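Local coordinates for OBCA, Oxalate Biosynthetic Component A (Burkholderia glumae, PDB 4NNB), which joins an N-terminal domain of its own family to a TIM-barrel-type region that holds a magnesium ion and an oxaloacetate ion, at residues A[130-135]-A[483-488]; A[140-143]-A[147-150]; A[263-268]-A[272-277]; A[347-350]-A[354-357]; A[375-380]-A[435-440]. All coordinates share one frame; numbering follows the deposited sequence.

Contacts 3, 4 and 5 pack helices against the parallel strands of the barrel, whereas contacts 1 and 2 lie together in the other lobe, their centres about 10 Å apart. Contacts 1, 3, 4 and 5 are buried; contact 2, a partly buried hairpin, relies on backbone and serine hydrogen bonds, a bound water and the packing of two tryptophans. Contacts 4 and 5 use neighbouring strands, tied by Val-349 N to Met-376 O. None of contacts 1, 4 and 5 has a hydrogen bond across its segments, while contact 3 adds one lysine-to-carbonyl bond. Contacts 3 and 4 approach the same oxaloacetate ion. Helix 125-137 leads directly into the hairpin, which links contacts 1 and 2.

Contact 1 (A[130-135]-A[483-488]); sequences RIVLQL and ARVPGG
Val-132 CG2 comes up to the oxygen end of the flat peptide that joins Pro-486 to Gly-487, 3.8 Å from Pro-486 O. The pyrrolidine ring of Pro-486 stands further off and adds only a little buried surface. The closer touch is between two valines: Val-132 CG2 sits 3.7 Å from Val-485 CG2, and the two branched side chains lie alongside each other, pointing opposite ways. Val-132 CG1 follows at 4.2 Å from the same methyl, Val-485 CG2, which therefore faces both branches. On Val-485 this methyl points anti to the backbone N, whereas CG1 (chi1 76°) occupies the crowded position between N and carbonyl carbon and takes no part.

The loop holds its shape through a type II beta turn from Val-485 to Gly-488, closed by Gly-488 N to Val-485 O at 2.9 Å. Gly-487 takes the third place of the turn with a phi of 89°, a value that glycine adopts easily. Leu-120 of helix 117-121 and Leu-148 of the nearby hairpin also pack on Val-132. Arg-484 forms a salt bridge with Glu-144.

Between 130-135 and 483-488 there is methyl packing and no hydrogen bond, with only 96 Å² buried, while just before the segment Arg-129 of the same helix binds Gly-487 O through its NE. Methyl contacts have little directional preference, so the precise placing of the loop probably owes more to its turn and to the flanking polar links.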
# COMPACT_ATOMS: atom_id res chain seq x y z
N ARG A 130 7.31 -2.67 -17.38
CA ARG A 130 6.21 -3.63 -17.34
C ARG A 130 6.70 -5.02 -16.98
O ARG A 130 6.10 -5.71 -16.15
CB ARG A 130 5.49 -3.69 -18.69
CG ARG A 130 4.28 -2.78 -18.82
CD ARG A 130 3.69 -2.88 -20.22
NE ARG A 130 2.67 -3.92 -20.34
CZ ARG A 130 2.11 -4.28 -21.49
NH1 ARG A 130 2.47 -3.69 -22.63
NH2 ARG A 130 1.18 -5.24 -21.51
N ILE A 131 7.78 -5.45 -17.64
CA ILE A 131 8.33 -6.78 -17.42
C ILE A 131 8.93 -6.88 -16.03
O ILE A 131 8.67 -7.85 -15.30
CB ILE A 131 9.40 -7.13 -18.47
CG1 ILE A 131 8.78 -7.17 -19.87
CG2 ILE A 131 10.03 -8.47 -18.15
CD1 ILE A 131 9.78 -7.29 -20.98
N VAL A 132 9.74 -5.89 -15.66
CA VAL A 132 10.36 -5.88 -14.34
C VAL A 132 9.30 -5.90 -13.22
O VAL A 132 9.42 -6.67 -12.27
CB VAL A 132 11.36 -4.72 -14.17
CG1 VAL A 132 11.86 -4.65 -12.74
CG2 VAL A 132 12.56 -4.89 -15.11
N LEU A 133 8.26 -5.08 -13.35
CA LEU A 133 7.20 -5.06 -12.34
C LEU A 133 6.45 -6.39 -12.29
O LEU A 133 6.14 -6.90 -11.21
CB LEU A 133 6.25 -3.88 -12.57
CG LEU A 133 6.89 -2.51 -12.28
CD1 LEU A 133 6.10 -1.38 -12.95
CD2 LEU A 133 7.05 -2.24 -10.76
N GLN A 134 6.18 -6.98 -13.45
CA GLN A 134 5.47 -8.25 -13.45
C GLN A 134 6.29 -9.36 -12.79
O GLN A 134 5.78 -10.10 -11.94
CB GLN A 134 5.08 -8.67 -14.87
CG GLN A 134 4.18 -9.89 -14.87
CD GLN A 134 2.87 -9.65 -14.14
OE1 GLN A 134 2.01 -8.91 -14.62
NE2 GLN A 134 2.73 -10.26 -12.97
N LEU A 135 7.55 -9.48 -13.18
CA LEU A 135 8.40 -10.54 -12.64
C LEU A 135 8.76 -10.33 -11.17
O LEU A 135 8.84 -11.30 -10.41
CB LEU A 135 9.65 -10.73 -13.51
CG LEU A 135 9.42 -11.31 -14.91
CD1 LEU A 135 10.74 -11.57 -15.63
CD2 LEU A 135 8.59 -12.58 -14.86
N ALA A 483 18.00 2.10 -9.72
CA ALA A 483 18.75 2.54 -10.90
C ALA A 483 19.50 1.41 -11.62
O ALA A 483 19.87 1.55 -12.78
CB ALA A 483 19.71 3.68 -10.53
N ARG A 484 19.71 0.29 -10.93
CA ARG A 484 20.43 -0.84 -11.51
C ARG A 484 19.68 -1.51 -12.65
O ARG A 484 20.29 -2.07 -13.57
CB ARG A 484 20.73 -1.88 -10.43
CG ARG A 484 21.53 -1.35 -9.25
CD ARG A 484 21.64 -2.38 -8.14
NE ARG A 484 20.32 -2.80 -7.65
CZ ARG A 484 20.13 -3.67 -6.65
NH1 ARG A 484 21.17 -4.20 -6.03
NH2 ARG A 484 18.90 -4.01 -6.29
N VAL A 485 18.35 -1.46 -12.59
CA VAL A 485 17.53 -2.24 -13.53
C VAL A 485 16.97 -1.34 -14.62
O VAL A 485 16.58 -0.20 -14.34
CB VAL A 485 16.41 -3.04 -12.78
CG1 VAL A 485 15.26 -2.12 -12.35
CG2 VAL A 485 15.90 -4.19 -13.64
N PRO A 486 16.97 -1.82 -15.88
CA PRO A 486 16.35 -1.01 -16.93
C PRO A 486 14.90 -0.70 -16.59
O PRO A 486 14.21 -1.56 -16.02
CB PRO A 486 16.44 -1.92 -18.17
CG PRO A 486 17.69 -2.72 -17.93
CD PRO A 486 17.72 -2.97 -16.42
N GLY A 487 14.45 0.50 -16.93
CA GLY A 487 13.13 0.96 -16.53
C GLY A 487 13.15 1.66 -15.17
O GLY A 487 12.29 2.50 -14.89
N GLY A 488 14.10 1.29 -14.33
CA GLY A 488 14.36 1.98 -13.07
C GLY A 488 13.40 1.77 -11.90
O GLY A 488 13.59 2.38 -10.84

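Contact 2 (A[140-143]-A[147-150]); sequences WIVS and DLLW
Trp-140 opens one arm of a beta hairpin, strand 141-142 against strand 148-149, by laying its indole against Trp-150. Trp-150 CB sits over one face of the Trp-140 five-membered ring, 3.9 Å from its centroid, a CH-pi contact. The two indoles themselves meet obliquely, with planes at 37°. Each indole N-H is taken: Trp-140 NE1 bonds to His-157, and Trp-150 NE1 to the carbonyl of Arg-154.

Ile-141 forms the hydrogen-bonded antiparallel pair with Leu-149: Ile-141 N gives to Leu-149 O at 2.8 Å, in the carbonyl plane, and Leu-149 N returns a bond of equal length to Ile-141 O.

Val-142 and Leu-148 form the non-hydrogen-bonded pair. Their side chains share one sheet face, on which Leu-148 packs against helix 125-137, and Val-142 CG2 touches Leu-148 CD2 at 3.7 Å.

Ser-143 closes the arm. Its N donates to Asp-147 O, and its hydroxyl, set between backbone N and carbonyl carbon (chi1 74°), accepts from Asp-147 N at 3.2 Å and bonds with Gln-145 N inside the turn. Asp-147 OD2 accepts from Lys-117 N. A water links the serine hydroxyl to the aspartate, accepting from Ser-143 OG at 2.6 Å and donating to Asp-147 OD1 at 2.7 Å.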
# COMPACT_ATOMS: atom_id res chain seq x y z
N TRP A 140 10.64 -12.56 -8.45
CA TRP A 140 11.99 -12.47 -9.02
C TRP A 140 12.64 -11.26 -8.38
O TRP A 140 11.96 -10.34 -7.95
CB TRP A 140 11.94 -12.24 -10.53
CG TRP A 140 11.41 -13.38 -11.36
CD1 TRP A 140 10.22 -14.04 -11.19
CD2 TRP A 140 12.01 -13.94 -12.54
NE1 TRP A 140 10.06 -14.99 -12.18
CE2 TRP A 140 11.15 -14.95 -13.02
CE3 TRP A 140 13.21 -13.69 -13.23
CZ2 TRP A 140 11.44 -15.71 -14.16
CZ3 TRP A 140 13.50 -14.45 -14.36
CH2 TRP A 140 12.62 -15.45 -14.82
N ILE A 141 13.97 -11.26 -8.30
CA ILE A 141 14.66 -10.12 -7.70
C ILE A 141 15.71 -9.52 -8.63
O ILE A 141 16.15 -10.17 -9.58
CB ILE A 141 15.28 -10.49 -6.32
CG1 ILE A 141 16.22 -11.69 -6.44
CG2 ILE A 141 14.18 -10.81 -5.31
CD1 ILE A 141 17.69 -11.32 -6.55
N VAL A 142 16.08 -8.28 -8.36
CA VAL A 142 17.12 -7.60 -9.14
C VAL A 142 18.49 -7.87 -8.51
O VAL A 142 18.67 -7.67 -7.31
CB VAL A 142 16.87 -6.09 -9.18
CG1 VAL A 142 18.04 -5.37 -9.83
CG2 VAL A 142 15.56 -5.77 -9.90
N SER A 143 19.45 -8.32 -9.31
CA SER A 143 20.81 -8.54 -8.78
C SER A 143 21.64 -7.25 -8.79
O SER A 143 21.20 -6.23 -9.34
CB SER A 143 21.53 -9.61 -9.59
OG SER A 143 21.92 -9.09 -10.86
N ASP A 147 20.45 -7.65 -13.34
CA ASP A 147 19.73 -8.75 -13.98
C ASP A 147 18.54 -9.13 -13.11
O ASP A 147 18.57 -8.94 -11.90
CB ASP A 147 20.62 -10.00 -14.10
CG ASP A 147 21.92 -9.74 -14.87
OD1 ASP A 147 22.94 -10.33 -14.47
OD2 ASP A 147 21.91 -8.96 -15.84
N LEU A 148 17.49 -9.68 -13.72
CA LEU A 148 16.41 -10.29 -12.93
C LEU A 148 16.71 -11.76 -12.70
O LEU A 148 17.09 -12.48 -13.63
CB LEU A 148 15.06 -10.16 -13.63
CG LEU A 148 14.58 -8.77 -14.00
CD1 LEU A 148 13.17 -8.86 -14.59
CD2 LEU A 148 14.62 -7.83 -12.80
N LEU A 149 16.54 -12.21 -11.46
CA LEU A 149 16.85 -13.59 -11.08
C LEU A 149 15.67 -14.22 -10.34
O LEU A 149 15.05 -13.57 -9.51
CB LEU A 149 18.08 -13.61 -10.17
CG LEU A 149 19.35 -12.94 -10.70
CD1 LEU A 149 20.53 -13.19 -9.77
CD2 LEU A 149 19.67 -13.45 -12.08
N TRP A 150 15.38 -15.48 -10.64
CA TRP A 150 14.46 -16.26 -9.81
C TRP A 150 15.31 -17.24 -9.01
O TRP A 150 15.98 -18.08 -9.58
CB TRP A 150 13.44 -16.99 -10.68
CG TRP A 150 12.54 -17.95 -9.95
CD1 TRP A 150 12.49 -19.31 -10.10
CD2 TRP A 150 11.52 -17.63 -8.99
NE1 TRP A 150 11.52 -19.85 -9.29
CE2 TRP A 150 10.91 -18.84 -8.60
CE3 TRP A 150 11.08 -16.44 -8.41
CZ2 TRP A 150 9.87 -18.89 -7.66
CZ3 TRP A 150 10.05 -16.49 -7.48
CH2 TRP A 150 9.45 -17.70 -7.12
O HOH W 1 23.43 -10.91 -11.93

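Contact 3 (A[263-268]-A[272-277]); sequences PMVKKR and AILNLS. With OAA (oxaloacetate ion), chain C.
Val-265 and Ala-272 supply the apolar part of this helix-to-strand contact. Val-265 CG1 presses on Ala-272 CB at 3.6 Å and reaches Leu-274 CD2 more loosely, at 4.2 Å. That methyl lies anti to the backbone N (chi1 168°), which carries it from helix 255-268 toward the start of the strand, and all three side chains are buried.

The polar part belongs to Lys-266. Its chain bends at chi2 (-75°), and this turns the ammonium group back to the strand, where NZ donates to Ala-272 O at 3.2 Å within the carbonyl plane. The stronger partner of the same nitrogen is Glu-307, in a salt bridge. Glu-307 also accepts from Leu-274 N through its other oxygen, so one carboxylate probably steadies both lysine and strand.

Ligand binding takes place at the far end of 272-277. Ser-277 OG donates to O2 of the oxaloacetate ion at 2.8 Å and bonds with Ser-279 N as well; Ser-279, Arg-281, Ser-310 and Tyr-324 hold the same ion.

Helix 255-268 followed by strand 273-276 is the alpha-to-beta half of a beta-alpha-beta crossover from the parallel strand 222-229, as in TIM-barrel proteins. Strand 273-276 lies between strands 222-229 and 308-311, bonded to both, and the helix packs on its outer side, with Met-216 of helix 205-217 also touching Ala-272.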
# COMPACT_ATOMS: atom_id res chain seq x y z
N PRO A 263 1.51 -7.42 21.78
CA PRO A 263 2.59 -7.90 22.65
C PRO A 263 3.76 -8.56 21.89
O PRO A 263 4.88 -8.53 22.40
CB PRO A 263 1.89 -8.94 23.54
CG PRO A 263 0.77 -9.43 22.71
CD PRO A 263 0.28 -8.23 21.94
N MET A 264 3.52 -9.12 20.71
CA MET A 264 4.62 -9.73 19.97
C MET A 264 5.61 -8.66 19.52
O MET A 264 6.83 -8.83 19.65
CB MET A 264 4.13 -10.60 18.80
CG MET A 264 3.45 -11.89 19.26
SD MET A 264 3.00 -13.02 17.93
CE MET A 264 2.34 -11.88 16.75
N VAL A 265 5.09 -7.53 19.05
CA VAL A 265 5.94 -6.40 18.70
C VAL A 265 6.68 -5.87 19.92
O VAL A 265 7.90 -5.68 19.89
CB VAL A 265 5.12 -5.25 18.04
CG1 VAL A 265 5.95 -3.98 17.94
CG2 VAL A 265 4.67 -5.67 16.67
N LYS A 266 5.93 -5.62 20.99
CA LYS A 266 6.49 -5.01 22.19
C LYS A 266 7.53 -5.88 22.89
O LYS A 266 8.43 -5.37 23.55
CB LYS A 266 5.37 -4.64 23.16
CG LYS A 266 4.50 -3.47 22.68
CD LYS A 266 5.23 -2.15 22.84
CE LYS A 266 4.32 -1.00 22.44
NZ LYS A 266 4.74 0.19 23.19
N LYS A 267 7.43 -7.20 22.74
CA LYS A 267 8.45 -8.06 23.34
C LYS A 267 9.81 -7.83 22.69
O LYS A 267 10.85 -7.89 23.35
CB LYS A 267 8.05 -9.53 23.24
CG LYS A 267 9.08 -10.48 23.85
CD LYS A 267 8.50 -11.85 24.16
CE LYS A 267 9.53 -12.73 24.87
NZ LYS A 267 8.89 -13.94 25.48
N ARG A 268 9.81 -7.54 21.39
CA ARG A 268 11.06 -7.38 20.67
C ARG A 268 11.52 -5.93 20.62
O ARG A 268 12.71 -5.63 20.75
CB ARG A 268 10.95 -7.99 19.27
CG ARG A 268 10.58 -9.48 19.32
CD ARG A 268 10.39 -10.08 17.94
NE ARG A 268 11.55 -9.87 17.06
CZ ARG A 268 11.56 -10.08 15.74
NH1 ARG A 268 10.47 -10.50 15.12
NH2 ARG A 268 12.66 -9.85 15.04
N ALA A 272 8.39 0.56 20.37
CA ALA A 272 7.56 0.69 19.17
C ALA A 272 6.36 1.57 19.42
O ALA A 272 5.65 1.40 20.42
CB ALA A 272 7.11 -0.66 18.69
N ILE A 273 6.14 2.52 18.52
CA ILE A 273 4.95 3.36 18.58
C ILE A 273 3.95 2.84 17.56
O ILE A 273 4.13 2.99 16.35
CB ILE A 273 5.30 4.82 18.25
CG1 ILE A 273 6.37 5.32 19.22
CG2 ILE A 273 4.04 5.69 18.32
CD1 ILE A 273 6.91 6.68 18.87
N LEU A 274 2.90 2.21 18.06
CA LEU A 274 1.90 1.62 17.19
C LEU A 274 0.75 2.59 16.92
O LEU A 274 0.19 3.20 17.84
CB LEU A 274 1.40 0.29 17.77
CG LEU A 274 2.43 -0.84 17.89
CD1 LEU A 274 1.71 -2.16 18.16
CD2 LEU A 274 3.34 -0.95 16.65
N ASN A 275 0.45 2.75 15.64
CA ASN A 275 -0.62 3.62 15.16
C ASN A 275 -1.70 2.71 14.52
O ASN A 275 -1.58 2.26 13.37
CB ASN A 275 -0.01 4.62 14.15
CG ASN A 275 -1.05 5.50 13.46
OD1 ASN A 275 -2.26 5.29 13.58
ND2 ASN A 275 -0.57 6.50 12.72
N LEU A 276 -2.75 2.42 15.28
CA LEU A 276 -3.75 1.46 14.80
C LEU A 276 -4.81 2.12 13.91
O LEU A 276 -5.42 3.12 14.28
CB LEU A 276 -4.40 0.71 15.97
CG LEU A 276 -3.74 -0.59 16.44
CD1 LEU A 276 -2.23 -0.49 16.52
CD2 LEU A 276 -4.33 -1.10 17.75
N SER A 277 -5.02 1.55 12.73
CA SER A 277 -6.10 2.01 11.86
C SER A 277 -7.48 1.73 12.47
O SER A 277 -7.77 0.61 12.91
CB SER A 277 -6.03 1.35 10.49
OG SER A 277 -7.13 1.75 9.70
O1 OAA C . -7.52 5.45 9.17
O2 OAA C . -5.98 3.97 8.41
O4 OAA C . -7.41 3.83 3.37
O5 OAA C . -9.23 4.12 4.75
O3 OAA C . -6.00 3.29 5.78
C1 OAA C . -6.95 4.81 8.18
C2 OAA C . -7.45 5.07 6.77
C3 OAA C . -7.06 4.05 5.73
C4 OAA C . -7.95 3.98 4.56

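Contact 4 (A[347-350]-A[354-357]); sequences VEVF and IVDN. With OAA (oxaloacetate ion), chain C.
Ile-354 packs into the corner of a beta-alpha unit of the barrel, where strand 344-349 ends and helix 352-359 begins after a very short link. Its side chain forks across the strand end. CG2, anti to the backbone N, lies 3.9 Å from both Val-347 CG1 and Val-349 CA, while the other branch stretches out (chi2 161°) to place CD1 3.4 Å from Glu-348 O and 3.9 Å from Phe-350 CB. Val-349, the centre of an inverse gamma turn, puts CG1 anti to its N (chi1 -173°) and meets Val-355 CG2 at 3.5 Å; these two side chains cross at a slant. No hydrogen bond joins the segments.

Other residues of the strand serve the ligand pocket. A bend in Glu-348 (chi2 -64°) leads its carboxylate away from the helix on the pocket side. CG makes its nearest approach to the oxaloacetate ion, 3.6 Å from O1, and OE1 has a long, weak ion pair with Arg-471. The nearest side-chain atom is about 5 Å from the magnesium ion, which is bound by His-224, His-226 and Glu-475. Phe-350 likewise leads its ring away from the helix, and C2 of the oxaloacetate ion lies in the ring plane at its edge, 3.5 Å from Phe-350 CZ.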
# COMPACT_ATOMS: atom_id res chain seq x y z
N VAL A 347 -4.91 12.51 13.08
CA VAL A 347 -5.97 12.95 12.17
C VAL A 347 -5.54 12.64 10.75
O VAL A 347 -4.54 13.20 10.25
CB VAL A 347 -6.29 14.46 12.32
CG1 VAL A 347 -7.43 14.84 11.39
CG2 VAL A 347 -6.70 14.78 13.75
N GLU A 348 -6.26 11.72 10.11
CA GLU A 348 -6.01 11.37 8.71
C GLU A 348 -6.68 12.43 7.86
O GLU A 348 -7.91 12.42 7.71
CB GLU A 348 -6.62 10.01 8.34
CG GLU A 348 -6.23 8.85 9.22
CD GLU A 348 -4.75 8.55 9.16
OE1 GLU A 348 -4.32 7.74 8.31
OE2 GLU A 348 -4.03 9.11 9.99
N VAL A 349 -5.89 13.35 7.32
CA VAL A 349 -6.46 14.44 6.53
C VAL A 349 -6.69 14.00 5.08
O VAL A 349 -5.84 14.19 4.19
CB VAL A 349 -5.58 15.70 6.59
CG1 VAL A 349 -6.29 16.86 5.91
CG2 VAL A 349 -5.25 16.06 8.04
N PHE A 350 -7.85 13.40 4.83
CA PHE A 350 -8.20 12.90 3.50
C PHE A 350 -8.70 14.00 2.57
O PHE A 350 -8.58 13.88 1.36
CB PHE A 350 -9.30 11.83 3.60
CG PHE A 350 -8.81 10.46 4.02
CD1 PHE A 350 -8.96 10.02 5.34
CD2 PHE A 350 -8.21 9.61 3.09
CE1 PHE A 350 -8.52 8.75 5.72
CE2 PHE A 350 -7.76 8.34 3.46
CZ PHE A 350 -7.91 7.90 4.77
N ILE A 354 -12.31 17.53 6.23
CA ILE A 354 -11.58 17.18 7.45
C ILE A 354 -10.81 18.37 8.01
O ILE A 354 -10.81 18.61 9.23
CB ILE A 354 -10.71 15.92 7.27
CG1 ILE A 354 -11.61 14.69 7.35
CG2 ILE A 354 -9.60 15.86 8.31
CD1 ILE A 354 -11.02 13.40 6.76
N VAL A 355 -10.15 19.14 7.14
CA VAL A 355 -9.46 20.35 7.59
C VAL A 355 -10.42 21.34 8.26
O VAL A 355 -10.15 21.84 9.36
CB VAL A 355 -8.71 21.05 6.44
CG1 VAL A 355 -7.93 22.27 6.98
CG2 VAL A 355 -7.76 20.08 5.73
N ASP A 356 -11.54 21.62 7.59
CA ASP A 356 -12.56 22.50 8.14
C ASP A 356 -13.04 22.03 9.51
O ASP A 356 -13.14 22.81 10.45
CB ASP A 356 -13.77 22.56 7.21
CG ASP A 356 -13.45 23.23 5.89
OD1 ASP A 356 -12.43 23.94 5.80
OD2 ASP A 356 -14.24 23.04 4.95
N ASN A 357 -13.34 20.74 9.61
CA ASN A 357 -13.88 20.20 10.86
C ASN A 357 -12.88 20.14 12.01
O ASN A 357 -13.20 20.49 13.15
CB ASN A 357 -14.51 18.82 10.61
CG ASN A 357 -15.72 18.90 9.67
OD1 ASN A 357 -16.19 19.99 9.35
ND2 ASN A 357 -16.23 17.74 9.26
O1 OAA C . -7.52 5.45 9.17
O2 OAA C . -5.98 3.97 8.41
O4 OAA C . -7.41 3.83 3.37
O5 OAA C . -9.23 4.12 4.75
O3 OAA C . -6.00 3.29 5.78
C1 OAA C . -6.95 4.81 8.18
C2 OAA C . -7.45 5.07 6.77
C3 OAA C . -7.06 4.05 5.73
C4 OAA C . -7.95 3.98 4.56

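Contact 5 (A[375-380]-A[435-440]); sequences FMLVAG and ERLRAS
Phe-375 and Leu-437 mark the closest backbone approach of 375-380 and 435-440, with CA atoms 8.5 Å apart, a spacing bridged entirely by side chains. Residues 375-378 are extended, so successive side chains alternate: Phe-375 and Leu-377 point toward the helix, and Met-376 between them points away. At the end of the strand, Val-378 is the centre of an inverse gamma turn, with a weak bond from Ala-379 N to Leu-377 O. The other segment is regular helix, the last turn and a half of 416-440, and Ala-439 N bonds to Glu-435 O within it.

Leu-437 is the one helix residue that touches the strand. Both its methyls meet the Phe-375 ring, CD2 more closely, 3.7 Å from Phe-375 CE1 and 4.1 Å from the ring centroid, an off-centre CH-pi contact 30° from the ring normal. CD1 reaches Leu-377 CD2 as well, at 4.0 Å, the two leucines running antiparallel side by side. An extended leucine, with CG anti to the carbonyl carbon and chi2 174°, brings both methyls forward to the strand.

Ile-446 of the neighbouring strand 444-449 touches both leucines, and Val-347 and Val-349 of strand 344-349, the neighbour on the other edge of strand 373-378, touch Phe-375. Arg-436 and Asp-356 form a salt bridge that ties this helix to helix 352-359.

With no hydrogen bond across it, this small contact holds by dispersion and the exclusion of water. Direction probably comes in part from the salt bridges of Arg-436 with Asp-356 and Arg-438 with Asp-468.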
# COMPACT_ATOMS: atom_id res chain seq x y z
N PHE A 375 -1.21 15.03 12.62
CA PHE A 375 -1.93 15.02 11.34
C PHE A 375 -1.15 14.23 10.29
O PHE A 375 0.09 14.25 10.27
CB PHE A 375 -2.16 16.45 10.82
CG PHE A 375 -2.97 17.31 11.75
CD1 PHE A 375 -4.35 17.41 11.59
CD2 PHE A 375 -2.37 18.01 12.79
CE1 PHE A 375 -5.12 18.19 12.46
CE2 PHE A 375 -3.13 18.81 13.66
CZ PHE A 375 -4.50 18.90 13.49
N MET A 376 -1.87 13.52 9.43
CA MET A 376 -1.28 12.85 8.27
C MET A 376 -1.98 13.36 7.03
O MET A 376 -3.19 13.20 6.89
CB MET A 376 -1.40 11.32 8.39
CG MET A 376 -0.89 10.54 7.16
SD MET A 376 0.90 10.73 6.95
CE MET A 376 1.46 9.92 8.43
N LEU A 377 -1.23 14.02 6.14
CA LEU A 377 -1.80 14.51 4.88
C LEU A 377 -1.90 13.36 3.87
O LEU A 377 -0.87 12.84 3.43
CB LEU A 377 -0.97 15.67 4.31
CG LEU A 377 -0.76 16.89 5.23
CD1 LEU A 377 0.09 17.95 4.50
CD2 LEU A 377 -2.11 17.48 5.71
N VAL A 378 -3.12 12.95 3.54
CA VAL A 378 -3.31 11.90 2.53
C VAL A 378 -3.31 12.57 1.16
O VAL A 378 -4.34 12.71 0.49
CB VAL A 378 -4.61 11.10 2.78
CG1 VAL A 378 -4.64 9.85 1.89
CG2 VAL A 378 -4.71 10.71 4.26
N ALA A 379 -2.13 13.02 0.74
CA ALA A 379 -2.02 13.82 -0.47
C ALA A 379 -2.03 12.96 -1.73
O ALA A 379 -1.51 11.83 -1.73
CB ALA A 379 -0.77 14.69 -0.43
N GLY A 380 -2.62 13.49 -2.79
CA GLY A 380 -2.55 12.86 -4.10
C GLY A 380 -3.60 11.81 -4.35
O GLY A 380 -3.61 11.17 -5.41
N GLU A 435 -0.86 25.50 6.58
CA GLU A 435 -0.93 26.73 7.37
C GLU A 435 -2.22 26.83 8.19
O GLU A 435 -2.20 27.33 9.32
CB GLU A 435 -0.78 27.96 6.47
CG GLU A 435 0.60 28.09 5.82
CD GLU A 435 1.73 28.02 6.85
OE1 GLU A 435 1.64 28.69 7.90
OE2 GLU A 435 2.70 27.28 6.60
N ARG A 436 -3.33 26.35 7.64
CA ARG A 436 -4.58 26.32 8.42
C ARG A 436 -4.40 25.44 9.64
O ARG A 436 -4.81 25.80 10.74
CB ARG A 436 -5.76 25.83 7.58
CG ARG A 436 -6.30 26.84 6.59
CD ARG A 436 -7.57 26.31 5.92
NE ARG A 436 -8.68 26.23 6.87
CZ ARG A 436 -9.78 25.51 6.66
NH1 ARG A 436 -9.89 24.78 5.55
NH2 ARG A 436 -10.75 25.50 7.56
N LEU A 437 -3.76 24.29 9.45
CA LEU A 437 -3.54 23.37 10.56
C LEU A 437 -2.60 23.98 11.60
O LEU A 437 -2.85 23.88 12.81
CB LEU A 437 -3.04 22.00 10.05
CG LEU A 437 -4.00 21.18 9.15
CD1 LEU A 437 -3.32 19.92 8.60
CD2 LEU A 437 -5.28 20.82 9.90
N ARG A 438 -1.52 24.62 11.14
CA ARG A 438 -0.55 25.24 12.05
C ARG A 438 -1.16 26.41 12.82
O ARG A 438 -0.84 26.63 13.98
CB ARG A 438 0.68 25.75 11.30
CG ARG A 438 1.46 24.71 10.55
CD ARG A 438 2.14 23.76 11.48
NE ARG A 438 3.23 23.07 10.79
CZ ARG A 438 3.88 22.03 11.29
NH1 ARG A 438 3.55 21.55 12.49
NH2 ARG A 438 4.86 21.46 10.59
N ALA A 439 -2.03 27.17 12.16
CA ALA A 439 -2.67 28.32 12.80
C ALA A 439 -3.61 27.84 13.91
O ALA A 439 -3.65 28.43 14.99
CB ALA A 439 -3.42 29.16 11.76
N SER A 440 -4.35 26.76 13.66
CA SER A 440 -5.31 26.30 14.65
C SER A 440 -4.65 25.49 15.73
O SER A 440 -5.15 25.44 16.86
CB SER A 440 -6.43 25.48 14.00
OG SER A 440 -7.21 26.29 13.15